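Local coordinates for protein alpha-amylase G-6 (Bacillus halodurans, PDB 2C3H) that carries a family 26 carbohydrate-binding module, the part described here, which holds glucose units of an alpha-glucan and probably directs the amylase to starch, at residues I9-P14 / G86-E91; Y23-N28 / R61-D66; P29-P34 / H52-V57. One frame throughout, in Å; residues are numbered along the deposited sequence.

Interaction 1 of 3, residues I9-P14 / G86-E91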
loop_
_atom_site.group_PDB
_atom_site.type_symbol
_atom_site.label_atom_id
_atom_site.label_comp_id
_atom_site.label_asym_id
_atom_site.label_seq_id
_atom_site.Cartn_x
_atom_site.Cartn_y
_atom_site.Cartn_z
ATOM N N ILE A 9 4.364 -3.472 3.895
ATOM C CA ILE A 9 3.030 -3.797 3.448
ATOM C C ILE A 9 3.160 -4.653 2.211
ATOM O O ILE A 9 3.963 -4.394 1.319
ATOM C CB ILE A 9 2.225 -2.475 3.193
ATOM C CG1 ILE A 9 1.720 -1.943 4.537
ATOM C CG2 ILE A 9 1.050 -2.721 2.289
ATOM C CD1 ILE A 9 1.982 -0.562 4.690
ATOM N N TYR A 10 2.365 -5.702 2.180
ATOM C CA TYR A 10 2.398 -6.631 1.093
ATOM C C TYR A 10 1.030 -6.539 0.516
ATOM O O TYR A 10 0.080 -6.346 1.258
ATOM C CB TYR A 10 2.683 -8.043 1.605
ATOM C CG TYR A 10 4.046 -8.189 2.238
ATOM C CD1 TYR A 10 5.152 -8.593 1.483
ATOM C CD2 TYR A 10 4.222 -7.950 3.609
ATOM C CE1 TYR A 10 6.422 -8.724 2.086
ATOM C CE2 TYR A 10 5.469 -8.086 4.223
ATOM C CZ TYR A 10 6.557 -8.463 3.455
ATOM O OH TYR A 10 7.774 -8.560 4.066
ATOM N N PHE A 11 0.923 -6.685 -0.798
ATOM C CA PHE A 11 -0.373 -6.526 -1.463
ATOM C C PHE A 11 -0.507 -7.520 -2.583
ATOM O O PHE A 11 0.326 -7.545 -3.466
ATOM C CB PHE A 11 -0.482 -5.105 -2.035
ATOM C CG PHE A 11 -1.684 -4.880 -2.890
ATOM C CD1 PHE A 11 -2.960 -4.925 -2.342
ATOM C CD2 PHE A 11 -1.539 -4.580 -4.256
ATOM C CE1 PHE A 11 -4.093 -4.683 -3.143
ATOM C CE2 PHE A 11 -2.682 -4.357 -5.079
ATOM C CZ PHE A 11 -3.947 -4.376 -4.519
ATOM N N LYS A 12 -1.550 -8.341 -2.546
ATOM C CA LYS A 12 -1.835 -9.256 -3.642
ATOM C C LYS A 12 -2.483 -8.531 -4.829
ATOM O O LYS A 12 -3.613 -8.065 -4.729
ATOM C CB LYS A 12 -2.747 -10.370 -3.172
ATOM C CG LYS A 12 -2.596 -11.603 -4.045
ATOM C CD LYS A 12 -3.583 -12.668 -3.631
ATOM C CE LYS A 12 -2.989 -14.052 -3.918
ATOM N NZ LYS A 12 -3.546 -14.631 -5.140
ATOM N N LYS A 13 -1.784 -8.499 -5.965
ATOM C CA LYS A 13 -2.229 -7.767 -7.125
ATOM C C LYS A 13 -3.457 -8.429 -7.793
ATOM O O LYS A 13 -3.450 -9.613 -8.069
ATOM C CB LYS A 13 -1.062 -7.608 -8.093
ATOM C CG LYS A 13 -1.378 -6.779 -9.319
ATOM C CD LYS A 13 -0.180 -6.696 -10.306
ATOM C CE LYS A 13 -0.149 -7.895 -11.277
ATOM N NZ LYS A 13 -1.386 -7.980 -12.111
ATOM N N PRO A 14 -4.526 -7.672 -8.036
ATOM C CA PRO A 14 -5.629 -8.229 -8.830
ATOM C C PRO A 14 -5.088 -8.529 -10.256
ATOM O O PRO A 14 -4.159 -7.839 -10.743
ATOM C CB PRO A 14 -6.667 -7.129 -8.824
ATOM C CG PRO A 14 -6.214 -6.148 -7.691
ATOM C CD PRO A 14 -4.736 -6.266 -7.646
ATOM N N GLY A 86 0.625 -6.179 7.820
ATOM C CA GLY A 86 1.118 -5.924 6.518
ATOM C C GLY A 86 0.542 -6.668 5.320
ATOM O O GLY A 86 0.928 -6.213 4.247
ATOM N N TRP A 87 -0.284 -7.741 5.404
ATOM C CA TRP A 87 -0.704 -8.488 4.134
ATOM C C TRP A 87 -2.162 -8.353 3.688
ATOM O O TRP A 87 -3.100 -8.790 4.398
ATOM C CB TRP A 87 -0.368 -9.993 4.118
ATOM C CG TRP A 87 1.057 -10.333 4.473
ATOM C CD1 TRP A 87 1.666 -10.158 5.697
ATOM C CD2 TRP A 87 2.063 -10.918 3.608
ATOM N NE1 TRP A 87 2.978 -10.567 5.630
ATOM C CE2 TRP A 87 3.248 -11.039 4.367
ATOM C CE3 TRP A 87 2.077 -11.354 2.265
ATOM C CZ2 TRP A 87 4.424 -11.578 3.837
ATOM C CZ3 TRP A 87 3.256 -11.873 1.741
ATOM C CH2 TRP A 87 4.403 -11.996 2.540
ATOM N N PHE A 88 -2.353 -7.781 2.502
ATOM C CA PHE A 88 -3.710 -7.539 2.033
ATOM C C PHE A 88 -4.054 -8.308 0.771
ATOM O O PHE A 88 -3.499 -8.000 -0.293
ATOM C CB PHE A 88 -3.972 -6.038 1.778
ATOM C CG PHE A 88 -5.400 -5.736 1.459
ATOM C CD1 PHE A 88 -6.362 -5.643 2.484
ATOM C CD2 PHE A 88 -5.807 -5.563 0.141
ATOM C CE1 PHE A 88 -7.686 -5.354 2.190
ATOM C CE2 PHE A 88 -7.154 -5.300 -0.176
ATOM C CZ PHE A 88 -8.087 -5.180 0.838
ATOM N N ASP A 89 -5.025 -9.226 0.872
ATOM C CA ASP A 89 -5.458 -10.030 -0.275
ATOM C C ASP A 89 -6.937 -9.823 -0.537
ATOM O O ASP A 89 -7.589 -10.693 -1.126
ATOM C CB ASP A 89 -5.207 -11.528 -0.022
ATOM C CG ASP A 89 -5.914 -12.019 1.211
ATOM O OD1 ASP A 89 -5.856 -13.224 1.492
ATOM O OD2 ASP A 89 -6.578 -11.265 1.971
ATOM N N GLY A 90 -7.468 -8.690 -0.069
ATOM C CA GLY A 90 -8.899 -8.439 -0.050
ATOM C C GLY A 90 -9.425 -8.353 1.375
ATOM O O GLY A 90 -10.537 -7.859 1.611
ATOM N N GLU A 91 -8.660 -8.907 2.308
ATOM C CA GLU A 91 -8.825 -8.656 3.749
ATOM C C GLU A 91 -7.412 -8.531 4.317
ATOM O O GLU A 91 -6.457 -9.003 3.689
ATOM C CB GLU A 91 -9.540 -9.801 4.478
ATOM C CG GLU A 91 -10.847 -10.270 3.870
ATOM C CD GLU A 91 -11.978 -9.284 4.100
ATOM O OE1 GLU A 91 -13.050 -9.489 3.545
ATOM O OE2 GLU A 91 -11.800 -8.295 4.817
#
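A parallel pairing of two short strands, Tyr10 with Trp87 and Phe11 with Phe88, joins the first and a late strand of this beta-sandwich carbohydrate-binding module; the segments run within 12° of each other. Three backbone hydrogen bonds fix the register. Tyr10 N gives to Gly86 O at 2.6 Å. Phe88 N gives to Tyr10 O at 3.1 Å, and Lys12 N to Phe88 O at 3.0 Å. Phe88 thus bonds to the residues either side of Phe11, giving N-H to Tyr10 O and accepting from Lys12 N, as parallel pairing requires.

On one face of the sheet, Tyr10 and Trp87 form an offset stack. The tyrosine ring and the six-membered ring of the indole lie 8° from parallel with centroids 3.8 Å apart, and the closest atoms, Tyr10 CD2 and Trp87 CE2, are 3.3 Å apart. Tyr10 CB also lies over the indole face, a CH-pi contact. Both CG atoms stand beside their own backbone N (chi1 -50° for Trp87), which swings the two flat groups over one another. A leucine in place of Trp87 would probably leave the Tyr10 ring without its stacking surface and with more freedom to turn.

On the opposite face of the sheet, the buried rings of Phe11 and Phe88 lie side by side, Phe11 CE1 meeting Phe88 CD2 at 3.8 Å in an edge contact. Lys12 reaches past Asp89 to a salt bridge with Asp48, whereas Asp89 OD2 accepts from Glu91 N in an Asx turn and is also hydrogen-bonded to His93 NE2.

Strand 7-12 has strand 49-54 as its other neighbour, and Trp87 is hydrogen-bonded through its backbone to His93 of strand 92-93; on the buried face, Phe11 stacks on Phe64 of the opposing sheet.

Interaction 2 of 3, residues Y23-N28 / R61-D66. With GLC (alpha-D-glucopyranose), chain I; GLC (alpha-D-glucopyranose), chain B.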
loop_
_atom_site.group_PDB
_atom_site.type_symbol
_atom_site.label_atom_id
_atom_site.label_comp_id
_atom_site.label_asym_id
_atom_site.label_seq_id
_atom_site.Cartn_x
_atom_site.Cartn_y
_atom_site.Cartn_z
ATOM N N TYR A 23 0.011 4.273 -2.323
ATOM C CA TYR A 23 -0.209 5.681 -1.999
ATOM C C TYR A 23 -0.498 5.746 -0.501
ATOM O O TYR A 23 -1.197 4.854 0.038
ATOM C CB TYR A 23 -1.332 6.297 -2.862
ATOM C CG TYR A 23 -1.743 7.653 -2.379
ATOM C CD1 TYR A 23 -1.022 8.796 -2.758
ATOM C CD2 TYR A 23 -2.823 7.808 -1.513
ATOM C CE1 TYR A 23 -1.381 10.062 -2.306
ATOM C CE2 TYR A 23 -3.187 9.064 -1.049
ATOM C CZ TYR A 23 -2.439 10.190 -1.458
ATOM O OH TYR A 23 -2.742 11.444 -1.006
ATOM N N TYR A 24 0.033 6.767 0.186
ATOM C CA TYR A 24 -0.161 6.855 1.633
ATOM C C TYR A 24 -0.154 8.282 2.153
ATOM O O TYR A 24 0.503 9.127 1.598
ATOM C CB TYR A 24 0.892 6.000 2.369
ATOM C CG TYR A 24 2.347 6.334 2.041
ATOM C CD1 TYR A 24 3.031 5.670 0.999
ATOM C CD2 TYR A 24 3.045 7.285 2.808
ATOM C CE1 TYR A 24 4.333 5.961 0.720
ATOM C CE2 TYR A 24 4.363 7.604 2.530
ATOM C CZ TYR A 24 5.002 6.950 1.492
ATOM O OH TYR A 24 6.317 7.244 1.241
ATOM N N TYR A 25 -0.899 8.555 3.223
ATOM C CA TYR A 25 -0.948 9.908 3.784
ATOM C C TYR A 25 -1.268 9.700 5.247
ATOM O O TYR A 25 -1.355 8.530 5.685
ATOM C CB TYR A 25 -1.999 10.765 3.070
ATOM C CG TYR A 25 -3.414 10.218 3.187
ATOM C CD1 TYR A 25 -3.835 9.137 2.392
ATOM C CD2 TYR A 25 -4.326 10.769 4.095
ATOM C CE1 TYR A 25 -5.158 8.623 2.483
ATOM C CE2 TYR A 25 -5.663 10.248 4.213
ATOM C CZ TYR A 25 -6.043 9.180 3.383
ATOM O OH TYR A 25 -7.289 8.633 3.464
ATOM N N ASP A 26 -1.452 10.804 5.990
ATOM C CA ASP A 26 -1.566 10.790 7.436
ATOM C C ASP A 26 -0.428 10.005 8.089
ATOM O O ASP A 26 -0.687 9.258 9.046
ATOM C CB ASP A 26 -2.870 10.116 7.877
ATOM C CG ASP A 26 -4.061 11.036 7.813
ATOM O OD1 ASP A 26 -3.976 12.111 7.151
ATOM O OD2 ASP A 26 -5.147 10.724 8.372
ATOM N N THR A 27 0.803 10.133 7.576
ATOM C CA THR A 27 1.905 9.435 8.209
ATOM C C THR A 27 2.108 9.934 9.644
ATOM O O THR A 27 1.980 11.136 9.952
ATOM C CB THR A 27 3.232 9.479 7.406
ATOM O OG1 THR A 27 3.572 10.828 7.096
ATOM C CG2 THR A 27 3.075 8.821 6.047
ATOM N N ASN A 28 2.371 8.978 10.522
ATOM C CA ASN A 28 2.744 9.268 11.887
ATOM C C ASN A 28 3.889 8.350 12.317
ATOM O O ASN A 28 3.749 7.112 12.328
ATOM C CB ASN A 28 1.557 9.114 12.819
ATOM C CG ASN A 28 1.862 9.607 14.211
ATOM O OD1 ASN A 28 2.540 10.626 14.369
ATOM N ND2 ASN A 28 1.389 8.885 15.234
ATOM N N ARG A 61 -2.371 5.937 6.638
ATOM C CA ARG A 61 -3.528 5.582 5.803
ATOM C C ARG A 61 -3.035 5.337 4.385
ATOM O O ARG A 61 -2.185 6.094 3.839
ATOM C CB ARG A 61 -4.613 6.660 5.827
ATOM C CG ARG A 61 -5.295 6.754 7.185
ATOM C CD ARG A 61 -6.543 7.654 7.230
ATOM N NE ARG A 61 -7.269 7.426 8.476
ATOM C CZ ARG A 61 -6.966 8.033 9.632
ATOM N NH1 ARG A 61 -7.674 7.760 10.709
ATOM N NH2 ARG A 61 -5.955 8.917 9.723
ATOM N N LEU A 62 -3.508 4.250 3.793
ATOM C CA LEU A 62 -2.965 3.877 2.507
ATOM C C LEU A 62 -3.997 3.409 1.489
ATOM O O LEU A 62 -5.040 2.832 1.834
ATOM C CB LEU A 62 -1.805 2.869 2.677
ATOM C CG LEU A 62 -2.186 1.472 3.197
ATOM C CD1 LEU A 62 -2.610 0.397 2.116
ATOM C CD2 LEU A 62 -1.057 0.970 4.058
ATOM N N LEU A 63 -3.688 3.632 0.216
ATOM C CA LEU A 63 -4.499 3.073 -0.851
ATOM C C LEU A 63 -3.558 2.352 -1.809
ATOM O O LEU A 63 -2.432 2.817 -2.043
ATOM C CB LEU A 63 -5.246 4.168 -1.590
ATOM C CG LEU A 63 -6.396 4.804 -0.838
ATOM C CD1 LEU A 63 -5.855 6.021 0.030
ATOM C CD2 LEU A 63 -7.522 5.202 -1.767
ATOM N N PHE A 64 -4.032 1.258 -2.398
ATOM C CA PHE A 64 -3.315 0.649 -3.532
ATOM C C PHE A 64 -3.859 1.212 -4.842
ATOM O O PHE A 64 -5.064 1.493 -4.945
ATOM C CB PHE A 64 -3.429 -0.872 -3.491
ATOM C CG PHE A 64 -3.070 -1.474 -2.135
ATOM C CD1 PHE A 64 -1.715 -1.634 -1.745
ATOM C CD2 PHE A 64 -4.082 -1.852 -1.233
ATOM C CE1 PHE A 64 -1.368 -2.207 -0.494
ATOM C CE2 PHE A 64 -3.745 -2.402 0.063
ATOM C CZ PHE A 64 -2.398 -2.586 0.425
ATOM N N LYS A 65 -2.962 1.406 -5.801
ATOM C CA LYS A 65 -3.274 1.856 -7.176
ATOM C C LYS A 65 -2.312 1.190 -8.191
ATOM O O LYS A 65 -1.298 0.559 -7.797
ATOM C CB LYS A 65 -3.173 3.395 -7.342
ATOM C CG LYS A 65 -1.899 4.024 -6.760
ATOM C CD LYS A 65 -1.875 5.570 -6.891
ATOM C CE LYS A 65 -2.305 6.058 -8.323
ATOM N NZ LYS A 65 -1.322 5.659 -9.405
ATOM N N ASP A 66 -2.641 1.302 -9.475
ATOM C CA ASP A 66 -1.629 1.061 -10.487
ATOM C C ASP A 66 -1.291 2.367 -11.229
ATOM O O ASP A 66 -1.745 3.420 -10.823
ATOM C CB ASP A 66 -1.995 -0.116 -11.408
ATOM C CG ASP A 66 -3.219 0.116 -12.234
ATOM O OD1 ASP A 66 -3.764 1.255 -12.284
ATOM O OD2 ASP A 66 -3.717 -0.828 -12.904
HETATM C C1 GLC I . -7.116 9.588 -0.890
HETATM C C2 GLC I . -8.329 9.174 -0.093
HETATM C C3 GLC I . -9.058 10.391 0.424
HETATM C C4 GLC I . -8.071 11.297 1.163
HETATM C C5 GLC I . -6.952 11.721 0.241
HETATM C C6 GLC I . -5.900 12.502 1.001
HETATM O O2 GLC I . -9.203 8.492 -0.952
HETATM O O3 GLC I . -10.119 9.912 1.243
HETATM O O4 GLC I . -8.704 12.451 1.659
HETATM O O5 GLC I . -6.308 10.579 -0.302
HETATM O O6 GLC I . -4.744 12.652 0.204
HETATM C C1 GLC B . -7.297 10.514 -6.398
HETATM C C2 GLC B . -7.853 9.238 -5.775
HETATM C C3 GLC B . -8.282 9.509 -4.343
HETATM C C4 GLC B . -7.073 10.028 -3.582
HETATM C C5 GLC B . -6.547 11.289 -4.240
HETATM C C6 GLC B . -5.325 11.797 -3.489
HETATM O O1 GLC B . -8.322 11.482 -6.546
HETATM O O2 GLC B . -8.944 8.749 -6.521
HETATM O O3 GLC B . -8.816 8.378 -3.651
HETATM O O4 GLC B . -7.546 10.341 -2.298
HETATM O O5 GLC B . -6.231 11.049 -5.612
HETATM O O6 GLC B . -4.822 13.010 -4.041
#
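Tyr25 lies between Arg61 and a bound glucose: Arg61 CB sits over one ring face, 4.0 Å from the centroid of the Tyr25 ring, while the C6 side of the sugar of chain I occupies the opposite face. Leu63 fills the notch between the two tyrosines. Its CD1 lies at the edge of both rings, 3.6 Å from Tyr25 CE1 and 3.8 Å from Tyr23 CD2; its CD2 branch turns toward the sugars, 3.8 Å from O2 of the chain I glucose.

The Tyr23 ring stands alongside Leu63 because its CG is anti to the backbone N (chi1 170°). That torsion carries the hydroxyl to the glucose, where Tyr23 OH and O6 of the chain I sugar share a hydrogen bond of 2.6 Å. These tyrosines and Leu63 form a sugar-binding platform on one face of an antiparallel sheet, strands 23-25 and 61-65 having N-to-C directions 164° apart and axes coming within 4.6 Å. Tyr23-Leu63 and Tyr25-Arg61 are hydrogen-bonded pairs, with Tyr24-Leu62 a non-hydrogen-bonded pair between them. Tyr25 OH is held by Gly79 N, and Gln71 and Gly76 provide further hydrogen bonds to glucose.

On the other face Tyr24 and Leu62 meet only through their CB atoms, 4.1 Å apart, and their ends splay. At the corner after the first strand, the Asp26 side chain crosses that of Arg61, carboxylate and guanidinium planes 88° apart; the OD2-NH2 salt bridge is doubtfully short. The Lys65 chain bends past Tyr23 CB to a cation-pi contact with Trp36, while Lys65 NZ is hydrogen-bonded to Asp66 O.

Interaction 3 of 3, residues P29-P34 / H52-V57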
loop_
_atom_site.group_PDB
_atom_site.type_symbol
_atom_site.label_atom_id
_atom_site.label_comp_id
_atom_site.label_asym_id
_atom_site.label_seq_id
_atom_site.Cartn_x
_atom_site.Cartn_y
_atom_site.Cartn_z
ATOM N N PRO A 29 5.027 8.944 12.657
ATOM C CA PRO A 29 5.234 10.387 12.566
ATOM C C PRO A 29 5.351 10.901 11.120
ATOM O O PRO A 29 5.543 10.129 10.169
ATOM C CB PRO A 29 6.565 10.582 13.315
ATOM C CG PRO A 29 6.700 9.323 14.155
ATOM C CD PRO A 29 6.198 8.255 13.228
ATOM N N LYS A 30 5.244 12.217 10.974
ATOM C CA LYS A 30 5.186 12.830 9.665
ATOM C C LYS A 30 6.448 12.576 8.850
ATOM O O LYS A 30 7.573 12.743 9.311
ATOM C CB LYS A 30 4.881 14.325 9.775
ATOM C CG LYS A 30 4.452 15.005 8.461
ATOM C CD LYS A 30 3.369 14.183 7.685
ATOM C CE LYS A 30 1.985 14.108 8.384
ATOM N NZ LYS A 30 0.876 14.026 7.385
ATOM N N VAL A 31 6.228 12.208 7.602
ATOM C CA VAL A 31 7.279 11.814 6.720
ATOM C C VAL A 31 6.862 12.357 5.356
ATOM O O VAL A 31 5.704 12.735 5.189
ATOM C CB VAL A 31 7.439 10.282 6.836
ATOM C CG1 VAL A 31 6.649 9.506 5.759
ATOM C CG2 VAL A 31 8.917 9.881 6.965
ATOM N N ASP A 32 7.771 12.458 4.394
ATOM C CA ASP A 32 7.389 12.956 3.081
ATOM C C ASP A 32 6.284 12.053 2.486
ATOM O O ASP A 32 6.271 10.829 2.711
ATOM C CB ASP A 32 8.613 13.124 2.157
ATOM C CG ASP A 32 9.502 14.388 2.528
ATOM O OD1 ASP A 32 9.121 15.190 3.422
ATOM O OD2 ASP A 32 10.619 14.655 1.980
ATOM N N GLU A 33 5.328 12.687 1.796
ATOM C CA GLU A 33 4.129 12.040 1.276
ATOM C C GLU A 33 3.964 12.289 -0.231
ATOM O O GLU A 33 3.661 13.403 -0.664
ATOM C CB GLU A 33 2.907 12.548 2.037
ATOM C CG GLU A 33 2.688 11.840 3.380
ATOM C CD GLU A 33 1.678 12.530 4.292
ATOM O OE1 GLU A 33 0.876 13.352 3.815
ATOM O OE2 GLU A 33 1.658 12.245 5.502
ATOM N N PRO A 34 4.194 11.277 -1.057
ATOM C CA PRO A 34 3.945 11.423 -2.501
ATOM C C PRO A 34 2.536 11.777 -2.856
ATOM O O PRO A 34 1.589 11.369 -2.228
ATOM C CB PRO A 34 4.238 10.036 -3.066
ATOM C CG PRO A 34 4.173 9.174 -1.947
ATOM C CD PRO A 34 4.764 9.956 -0.749
ATOM N N HIS A 52 6.029 -2.970 -0.110
ATOM C CA HIS A 52 6.770 -1.720 0.083
ATOM C C HIS A 52 6.843 -1.366 1.572
ATOM O O HIS A 52 5.899 -1.617 2.334
ATOM C CB HIS A 52 6.166 -0.588 -0.736
ATOM C CG HIS A 52 6.882 0.730 -0.611
ATOM N ND1 HIS A 52 7.935 1.090 -1.423
ATOM C CD2 HIS A 52 6.643 1.798 0.183
ATOM C CE1 HIS A 52 8.328 2.313 -1.121
ATOM N NE2 HIS A 52 7.560 2.766 -0.148
ATOM N N THR A 53 7.992 -0.826 1.973
ATOM C CA THR A 53 8.217 -0.386 3.333
ATOM C C THR A 53 8.182 1.143 3.364
ATOM O O THR A 53 8.936 1.835 2.647
ATOM C CB THR A 53 9.590 -0.950 3.839
ATOM O OG1 THR A 53 9.573 -2.371 3.716
ATOM C CG2 THR A 53 9.825 -0.737 5.339
ATOM N N ILE A 54 7.287 1.677 4.183
ATOM C CA ILE A 54 7.324 3.110 4.447
ATOM C C ILE A 54 8.318 3.373 5.582
ATOM O O ILE A 54 8.063 3.015 6.745
ATOM C CB ILE A 54 5.930 3.644 4.768
ATOM C CG1 ILE A 54 5.026 3.447 3.555
ATOM C CG2 ILE A 54 6.012 5.126 5.169
ATOM C CD1 ILE A 54 3.562 3.556 3.855
ATOM N N GLU A 55 9.469 3.963 5.260
ATOM C CA GLU A 55 10.412 4.298 6.341
ATOM C C GLU A 55 9.837 5.385 7.279
ATOM O O GLU A 55 9.093 6.287 6.841
ATOM C CB GLU A 55 11.812 4.710 5.820
ATOM C CG GLU A 55 12.470 3.805 4.777
ATOM C CD GLU A 55 12.901 2.412 5.282
ATOM O OE1 GLU A 55 12.688 2.054 6.484
ATOM O OE2 GLU A 55 13.433 1.640 4.432
ATOM N N GLY A 56 10.163 5.260 8.567
ATOM C CA GLY A 56 10.001 6.326 9.543
ATOM C C GLY A 56 8.690 6.426 10.287
ATOM O O GLY A 56 8.450 7.417 10.988
ATOM N N VAL A 57 7.868 5.386 10.193
ATOM C CA VAL A 57 6.430 5.504 10.397
ATOM C C VAL A 57 5.896 4.442 11.372
ATOM O O VAL A 57 6.272 3.267 11.288
ATOM C CB VAL A 57 5.768 5.417 8.964
ATOM C CG1 VAL A 57 4.818 4.265 8.808
ATOM C CG2 VAL A 57 5.155 6.738 8.542
#
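Val31 points its side chain across to the turn that follows strand 49-54, and both of its methyl groups touch that segment. From CB, which leads toward the opposite segment, the two branches part. CG2 goes to the backbone: its nearest atom there is Glu55 O, at 3.6 Å, a plain van der Waals contact. CG1 heads for the apolar side chains, lying 4.2 Å from Val57 CG2 and 4.5 Å from Ile54 CG2. The side chains of Val31 and Val57 cross at about a right angle, so a methyl of one meets a methyl of the other instead of the two running alongside.

The contact is loop packing without a hydrogen bond across it: segment 29-34 has no regular strand or helix, and the partner has just left strand 49-54. It closes one end of the beta-sandwich, where Ile54 also packs on Leu22 and Tyr24 of the opposing sheet. Gly56 faces Val31 with a positive phi of 90°, and a CB on it would come very close to Val31 CG2, two separate reasons for glycine here.

At the start of the loop, Pro29 follows a cis peptide bond. Its ring turns CD to Gly56 O, 3.3 Å away, while Pro29 O lies 3.8 Å from Val57 CG2. That one methyl of Val57 therefore touches both Pro29 and Val31. Within the loop, Lys30 NZ makes a salt bridge of 2.7 Å to Glu33 OE2, meeting it on the syn side and 25° out of the carboxylate plane. Thr27 OG1 is hydrogen-bonded to that oxygen and to Val31 N.

How the interactions relate
Along the chain the contacts are nested: interaction 3 falls inside the loop closed by interaction 2, which falls inside that of interaction 1. Interaction 1 belongs to the mixed sheet and interaction 2 to the three-stranded antiparallel sheet, their centres 13 Å apart; they meet in the core, where Phe11 CB touches Phe64 CE1 at 3.4 Å and Ile9 CD1 touches Leu62 CD2 at 3.5 Å. Interaction 3, 9 Å from interaction 2 and 19 Å from interaction 1, bridges the sheets at one end: segment 52-57 is joined to strand 7-12, and Ile54 CD1 packs on Tyr24 CG. The glucose platform thus lies on one layer of the sandwich; interaction 1 pairs strands in the other.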